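Local structure of nitrilotriacetate monooxygenase (Burkholderia pseudomallei, 3SDO) at residues 44-49 and 84-89; 54-59 and 429-434; 338-343 and 356-361. The protein probably acts as an FMN-linked monooxygenase of the bacterial luciferase-like type, incorporating oxygen into an organic substrate. All blocks are in the same frame, centred on the assembly; numbering follows the deposited sequence.

Interaction 1 (44-49 and 84-89); sequences DRARRA and SALAVL
Ala46 and Leu86 bring the backbones of 44-49 and 84-89 to 7.7 Å between their CA atoms, with Arg47 and Leu89 the next pair at 8.2 Å. The two segments belong to helices 39-51 and 79-88 of a TIM barrel, two helices that lie side by side on its outer wall. They illustrate how neighbouring barrel helices combine a thin apolar seam with one arginine that grips a single carbonyl oxygen twice.

The apolar part is slight: Ala46 CB faces the CD2 branch of Leu86 at 4.4 Å. Val43, one turn back on helix 39-51, adds to it by touching both Leu86 and Leu89.

The polar part is a side-on grip. Arg47 runs extended from CG to NE, and with CG set beside its own backbone N (chi1 -74°) the guanidinium reaches the carbonyl of Leu89. NE donates to Leu89 O over 2.9 Å at 154°, while NH2 donates to the same oxygen over 3.2 Å in a more bent bond of 137°. Leu89 O lies close to the guanidinium plane, and both nitrogens stay in the carbonyl plane, NH2 on a lone pair. Two bonds from one rigid group therefore fix the rotation of the arginine end.

The far side of helix 39-51 is tied to helix 401-418 by salt bridges from Arg45 and Arg48 to Asp406. Leu89 also packs on Val88 of the second subunit, so the contact borders the dimer interface. Beyond the bonds, Arg47 NH2 rests 3.6 Å from Leu89 CB and 3.9 Å from its CD2 methyl.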
# COMPACT_ATOMS: atom_id res chain seq x y z
N ASP A 44 9.90 -1.54 14.53
CA ASP A 44 10.71 -1.08 15.65
C ASP A 44 10.88 0.45 15.67
O ASP A 44 10.63 1.09 16.71
CB ASP A 44 12.07 -1.77 15.61
CG ASP A 44 13.03 -1.24 16.66
OD1 ASP A 44 13.15 -1.88 17.70
OD2 ASP A 44 13.64 -0.19 16.44
N ARG A 45 11.22 1.02 14.52
CA ARG A 45 11.37 2.46 14.40
C ARG A 45 10.04 3.22 14.56
O ARG A 45 10.00 4.24 15.24
CB ARG A 45 12.04 2.83 13.09
CG ARG A 45 13.43 2.23 12.90
CD ARG A 45 14.46 2.81 13.82
NE ARG A 45 14.45 2.20 15.15
CZ ARG A 45 15.17 2.62 16.18
NH1 ARG A 45 15.08 1.99 17.35
NH2 ARG A 45 16.00 3.65 16.05
N ALA A 46 8.96 2.72 13.97
CA ALA A 46 7.65 3.36 14.15
C ALA A 46 7.24 3.35 15.63
O ALA A 46 6.75 4.36 16.13
CB ALA A 46 6.56 2.70 13.27
N ARG A 47 7.48 2.23 16.31
CA ARG A 47 7.14 2.11 17.75
C ARG A 47 8.00 3.00 18.63
O ARG A 47 7.52 3.62 19.56
CB ARG A 47 7.22 0.66 18.21
CG ARG A 47 6.04 -0.16 17.69
CD ARG A 47 6.19 -1.60 18.06
NE ARG A 47 4.97 -2.37 17.82
CZ ARG A 47 4.92 -3.69 17.87
NH1 ARG A 47 6.03 -4.40 18.12
NH2 ARG A 47 3.76 -4.31 17.69
N ARG A 48 9.28 3.07 18.30
CA ARG A 48 10.22 3.96 18.98
C ARG A 48 9.74 5.40 18.90
O ARG A 48 9.71 6.11 19.91
CB ARG A 48 11.60 3.83 18.33
CG ARG A 48 12.76 4.36 19.15
CD ARG A 48 13.07 3.44 20.30
NE ARG A 48 14.42 3.64 20.82
CZ ARG A 48 14.75 4.47 21.80
NH1 ARG A 48 13.84 5.21 22.43
NH2 ARG A 48 16.00 4.53 22.19
N ALA A 49 9.37 5.83 17.70
CA ALA A 49 8.85 7.18 17.51
C ALA A 49 7.52 7.40 18.25
O ALA A 49 7.34 8.40 18.94
CB ALA A 49 8.70 7.50 16.01
N SER A 84 -0.31 0.12 6.05
CA SER A 84 -1.46 -0.66 6.50
C SER A 84 -1.01 -1.74 7.49
O SER A 84 -1.64 -1.96 8.52
CB SER A 84 -2.17 -1.29 5.29
OG SER A 84 -2.75 -0.31 4.44
N ALA A 85 0.12 -2.39 7.19
CA ALA A 85 0.75 -3.34 8.10
C ALA A 85 1.22 -2.64 9.41
O ALA A 85 1.00 -3.15 10.50
CB ALA A 85 1.93 -4.08 7.38
N LEU A 86 1.84 -1.46 9.30
CA LEU A 86 2.29 -0.71 10.47
C LEU A 86 1.12 -0.25 11.37
O LEU A 86 1.25 -0.24 12.60
CB LEU A 86 3.13 0.53 10.05
CG LEU A 86 4.53 0.24 9.50
CD1 LEU A 86 5.19 1.52 9.10
CD2 LEU A 86 5.39 -0.51 10.51
N ALA A 87 -0.00 0.10 10.75
CA ALA A 87 -1.19 0.60 11.46
C ALA A 87 -1.61 -0.34 12.58
O ALA A 87 -1.94 0.07 13.69
CB ALA A 87 -2.35 0.75 10.47
N VAL A 88 -1.54 -1.62 12.26
CA VAL A 88 -2.09 -2.67 13.08
C VAL A 88 -1.11 -3.08 14.22
O VAL A 88 -1.48 -3.73 15.20
CB VAL A 88 -2.51 -3.80 12.06
CG1 VAL A 88 -1.89 -5.11 12.37
CG2 VAL A 88 -4.00 -3.79 11.85
N LEU A 89 0.14 -2.64 14.10
CA LEU A 89 1.15 -2.89 15.11
C LEU A 89 1.46 -1.63 15.90
O LEU A 89 2.39 -1.61 16.69
CB LEU A 89 2.43 -3.46 14.48
CG LEU A 89 2.25 -4.79 13.73
CD1 LEU A 89 3.51 -5.22 12.98
CD2 LEU A 89 1.76 -5.96 14.72

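Interaction 2 (54-59 and 429-434); sequences IAFAFI and ATLRDH
A 2.9 Å bond from Asp433 N to Thr430 OG1 starts the short helix whose Leu431 and His434 rest against Ala55 and Phe56. Asp433 OD2 in turn accepts from Thr430 N (3.0 Å), which approaches from above the carboxylate plane and completes a capping box.

On the other side, Ala55 leads into barrel strand 56-59. Its carbonyl oxygen meets two carbons, His434 CD2 at 3.5 Å and Leu431 CD1 at 3.8 Å, and its CB lies 4.1 Å from His434 CB. The same Leu431 methyl sits 4.0 Å from Phe56 CB. Because Phe56 CG stands between the backbone N and the carbonyl carbon (chi1 61°), the ring turns away from the helix and joins Val96, Phe217 and Met395 of other barrel strands. The helix thus packs at the N-terminal end of the strand; the side chain of Phe56 is about 10 Å from that of Thr98, predicted to bind FMN.

Thr430 O lies 3.3 Å above the imidazole of His434, over its centre, and NE2 donates to Lys92 O. The capping box orders the helix start and the Lys92 bond ties it to the loop before strand 94-100, while van der Waals contacts, partly against the Ala55 carbonyl oxygen, join it to 54-59.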
# COMPACT_ATOMS: atom_id res chain seq x y z
N ILE A 54 6.10 11.27 19.00
CA ILE A 54 6.19 11.78 17.64
C ILE A 54 4.83 11.57 16.95
O ILE A 54 4.22 10.53 17.06
CB ILE A 54 7.40 11.15 16.88
CG1 ILE A 54 8.69 11.66 17.49
CG2 ILE A 54 7.38 11.49 15.40
CD1 ILE A 54 9.98 11.05 16.91
N ALA A 55 4.36 12.60 16.27
CA ALA A 55 2.96 12.63 15.78
C ALA A 55 2.68 11.72 14.59
O ALA A 55 1.58 11.19 14.44
CB ALA A 55 2.59 14.05 15.39
N PHE A 56 3.65 11.59 13.68
CA PHE A 56 3.42 10.75 12.48
C PHE A 56 4.72 10.14 11.96
O PHE A 56 5.80 10.69 12.18
CB PHE A 56 2.66 11.52 11.37
CG PHE A 56 3.37 12.71 10.85
CD1 PHE A 56 3.29 13.91 11.52
CD2 PHE A 56 4.16 12.64 9.70
CE1 PHE A 56 3.97 15.03 11.05
CE2 PHE A 56 4.84 13.74 9.24
CZ PHE A 56 4.76 14.94 9.92
N ALA A 57 4.58 8.98 11.32
CA ALA A 57 5.62 8.37 10.51
C ALA A 57 5.30 8.71 9.05
O ALA A 57 4.13 8.63 8.65
CB ALA A 57 5.67 6.83 10.72
N PHE A 58 6.33 9.09 8.29
CA PHE A 58 6.21 9.47 6.89
C PHE A 58 7.05 8.52 6.02
O PHE A 58 8.24 8.30 6.27
CB PHE A 58 6.64 10.94 6.70
CG PHE A 58 6.77 11.37 5.25
CD1 PHE A 58 5.79 11.07 4.32
CD2 PHE A 58 7.88 12.08 4.82
CE1 PHE A 58 5.91 11.45 2.98
CE2 PHE A 58 8.01 12.48 3.49
CZ PHE A 58 7.04 12.17 2.57
N ILE A 59 6.38 7.92 5.05
CA ILE A 59 6.96 7.00 4.08
C ILE A 59 6.96 7.73 2.75
O ILE A 59 5.90 7.90 2.13
CB ILE A 59 6.17 5.69 3.98
CG1 ILE A 59 6.11 5.00 5.35
CG2 ILE A 59 6.81 4.72 2.96
CD1 ILE A 59 7.51 4.68 5.94
N ALA A 429 -7.09 10.76 19.37
CA ALA A 429 -7.25 9.51 18.68
C ALA A 429 -6.66 9.59 17.28
O ALA A 429 -6.04 8.62 16.82
CB ALA A 429 -8.74 9.12 18.63
N THR A 430 -6.75 10.75 16.63
CA THR A 430 -6.51 10.85 15.18
C THR A 430 -5.25 11.64 14.85
O THR A 430 -4.72 12.36 15.69
CB THR A 430 -7.71 11.54 14.49
OG1 THR A 430 -7.79 12.89 14.94
CG2 THR A 430 -9.08 10.82 14.80
N LEU A 431 -4.81 11.55 13.59
CA LEU A 431 -3.74 12.40 13.11
C LEU A 431 -4.11 13.90 13.19
O LEU A 431 -3.33 14.69 13.70
CB LEU A 431 -3.32 12.03 11.68
CG LEU A 431 -2.10 12.83 11.16
CD1 LEU A 431 -0.97 12.87 12.21
CD2 LEU A 431 -1.60 12.20 9.80
N ARG A 432 -5.30 14.27 12.73
CA ARG A 432 -5.80 15.65 12.95
C ARG A 432 -5.69 16.08 14.43
O ARG A 432 -5.15 17.15 14.73
CB ARG A 432 -7.23 15.81 12.41
CG ARG A 432 -7.27 15.76 10.87
CD ARG A 432 -8.66 16.04 10.28
NE ARG A 432 -8.62 15.71 8.87
CZ ARG A 432 -8.17 16.52 7.92
NH1 ARG A 432 -7.81 17.76 8.21
NH2 ARG A 432 -8.09 16.09 6.67
N ASP A 433 -6.17 15.25 15.35
CA ASP A 433 -6.06 15.53 16.79
C ASP A 433 -4.62 15.84 17.23
O ASP A 433 -4.37 16.80 17.99
CB ASP A 433 -6.52 14.35 17.63
CG ASP A 433 -8.01 14.09 17.58
OD1 ASP A 433 -8.82 15.00 17.22
OD2 ASP A 433 -8.37 12.94 17.94
N HIS A 434 -3.67 15.00 16.80
CA HIS A 434 -2.26 15.19 17.17
C HIS A 434 -1.76 16.53 16.68
O HIS A 434 -1.00 17.20 17.38
CB HIS A 434 -1.34 14.14 16.53
CG HIS A 434 -1.63 12.73 16.92
ND1 HIS A 434 -2.33 12.40 18.07
CD2 HIS A 434 -1.32 11.56 16.32
CE1 HIS A 434 -2.45 11.08 18.14
NE2 HIS A 434 -1.83 10.55 17.09

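Interaction 3 (338-343 and 356-361); sequences DNIKRL and YEVSTR
Helices 334-346 and 351-363 are consecutive members of the helical insertion between barrel strands 268-277 and 372-373, and they show how two helices joined by a short connection pack, in these segments, through two pairs of side chains. Ile340 and Val358 lie nearest in backbone terms, 7.6 Å between CA atoms.

At the inner point of contact the two aliphatic chains cross at about a right angle. Val358 presents its CG2 branch, which lies beside its backbone N, and that methyl bears on Ile340 at CG1 (3.8 Å) and at the terminal CD1 (3.9 Å). Leu304 of helix 297-307 touches both residues, so the pair belongs to a three-helix apolar cluster that Phe307 extends on the Val358 side.

Nearer solvent, Leu343 reaches across with CG anti to its backbone N (chi1 180°). Its CD2 methyl lies obliquely over the aliphatic part of Glu357, 3.9 Å from both CB and CG. The glutamate chain then bends at chi2 (-70°), carrying the carboxylate off this methyl, and OE2 has a long, weak ion pair with Arg347, just beyond helix 334-346.

The chemistry is thus divided along Glu357: its methylene carbons serve the apolar contact and its carboxylate turns off toward Arg347, so the pairing of the two segments rests on van der Waals packing.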
# COMPACT_ATOMS: atom_id res chain seq x y z
N ASP A 338 33.19 26.46 -10.12
CA ASP A 338 33.65 27.72 -9.53
C ASP A 338 33.48 27.71 -8.00
O ASP A 338 34.38 28.13 -7.28
CB ASP A 338 32.92 28.92 -10.14
CG ASP A 338 33.42 29.28 -11.55
OD1 ASP A 338 34.48 28.78 -11.97
OD2 ASP A 338 32.74 30.08 -12.23
N ASN A 339 32.34 27.24 -7.52
CA ASN A 339 32.12 27.18 -6.06
C ASN A 339 33.16 26.29 -5.40
O ASN A 339 33.71 26.62 -4.35
CB ASN A 339 30.73 26.63 -5.72
CG ASN A 339 29.60 27.55 -6.12
OD1 ASN A 339 29.80 28.75 -6.36
ND2 ASN A 339 28.40 26.99 -6.18
N ILE A 340 33.43 25.15 -6.04
CA ILE A 340 34.38 24.18 -5.52
C ILE A 340 35.80 24.79 -5.45
O ILE A 340 36.47 24.75 -4.41
CB ILE A 340 34.35 22.88 -6.37
CG1 ILE A 340 33.04 22.12 -6.11
CG2 ILE A 340 35.53 21.97 -6.04
CD1 ILE A 340 32.79 20.94 -7.04
N LYS A 341 36.24 25.39 -6.55
CA LYS A 341 37.57 26.01 -6.59
C LYS A 341 37.71 27.19 -5.62
O LYS A 341 38.77 27.37 -5.01
CB LYS A 341 37.94 26.41 -8.04
CG LYS A 341 38.18 25.20 -8.96
CD LYS A 341 38.58 25.59 -10.40
CE LYS A 341 37.40 26.13 -11.20
NZ LYS A 341 37.72 26.38 -12.65
N ARG A 342 36.66 27.99 -5.47
CA ARG A 342 36.69 29.11 -4.53
C ARG A 342 36.89 28.59 -3.11
O ARG A 342 37.73 29.10 -2.36
CB ARG A 342 35.40 29.92 -4.63
CG ARG A 342 35.41 31.24 -3.85
CD ARG A 342 34.26 32.15 -4.26
NE ARG A 342 33.01 31.41 -4.33
CZ ARG A 342 32.26 31.22 -5.42
NH1 ARG A 342 32.57 31.76 -6.60
NH2 ARG A 342 31.17 30.48 -5.31
N LEU A 343 36.11 27.58 -2.74
CA LEU A 343 36.21 26.94 -1.43
C LEU A 343 37.63 26.44 -1.17
O LEU A 343 38.23 26.76 -0.14
CB LEU A 343 35.23 25.77 -1.37
CG LEU A 343 35.16 24.94 -0.08
CD1 LEU A 343 34.25 25.63 0.93
CD2 LEU A 343 34.66 23.54 -0.42
N TYR A 356 34.69 15.57 0.27
CA TYR A 356 33.69 15.30 1.30
C TYR A 356 32.80 16.52 1.55
O TYR A 356 31.60 16.37 1.74
CB TYR A 356 34.33 14.77 2.60
CG TYR A 356 34.57 13.27 2.56
CD1 TYR A 356 35.82 12.76 2.24
CD2 TYR A 356 33.55 12.38 2.81
CE1 TYR A 356 36.05 11.39 2.19
CE2 TYR A 356 33.76 11.01 2.76
CZ TYR A 356 35.01 10.52 2.45
OH TYR A 356 35.24 9.16 2.40
N GLU A 357 33.39 17.73 1.53
CA GLU A 357 32.60 18.98 1.55
C GLU A 357 31.47 18.96 0.55
O GLU A 357 30.31 19.26 0.88
CB GLU A 357 33.49 20.19 1.19
CG GLU A 357 34.21 20.81 2.33
CD GLU A 357 33.28 21.54 3.26
OE1 GLU A 357 32.28 22.11 2.76
OE2 GLU A 357 33.55 21.53 4.48
N VAL A 358 31.84 18.66 -0.69
CA VAL A 358 30.89 18.51 -1.78
C VAL A 358 29.95 17.37 -1.40
O VAL A 358 28.78 17.61 -1.06
CB VAL A 358 31.64 18.28 -3.10
CG1 VAL A 358 30.70 17.98 -4.25
CG2 VAL A 358 32.51 19.52 -3.43
N SER A 359 30.48 16.14 -1.37
CA SER A 359 29.71 14.94 -1.00
C SER A 359 28.81 15.10 0.25
O SER A 359 27.58 15.12 0.11
CB SER A 359 30.67 13.75 -0.78
N THR A 360 29.42 15.23 1.44
CA THR A 360 28.70 15.28 2.74
C THR A 360 27.58 16.31 2.82
O THR A 360 26.53 16.03 3.40
CB THR A 360 29.64 15.59 3.93
OG1 THR A 360 30.70 14.65 3.95
CG2 THR A 360 28.88 15.50 5.27
N ARG A 361 27.83 17.50 2.28
CA ARG A 361 26.80 18.51 2.16
C ARG A 361 25.62 17.95 1.38
O ARG A 361 24.47 17.96 1.84
CB ARG A 361 27.34 19.76 1.45

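Interactions 1 and 2 are neighbours in the barrel, with centres 12 Å apart, and they touch where Ala49 O lies 3.1 Å from Ile54 N, a probable hydrogen bond between the last turn of helix 39-51 and the loop leading into strand 56-59. Their segments interleave along the chain: 44-49, 54-59, 84-89 and, far later, 429-434. The two contacts thus join an outer helix and the strand that follows it to different neighbours. Interaction 3 falls between 84-89 and 429-434 in sequence, yet its centre lies 39 and 38 Å from the other two, across the chain's centre. Its nearest atoms are about 21 and 17 Å from theirs, so it packs the insertion without touching either.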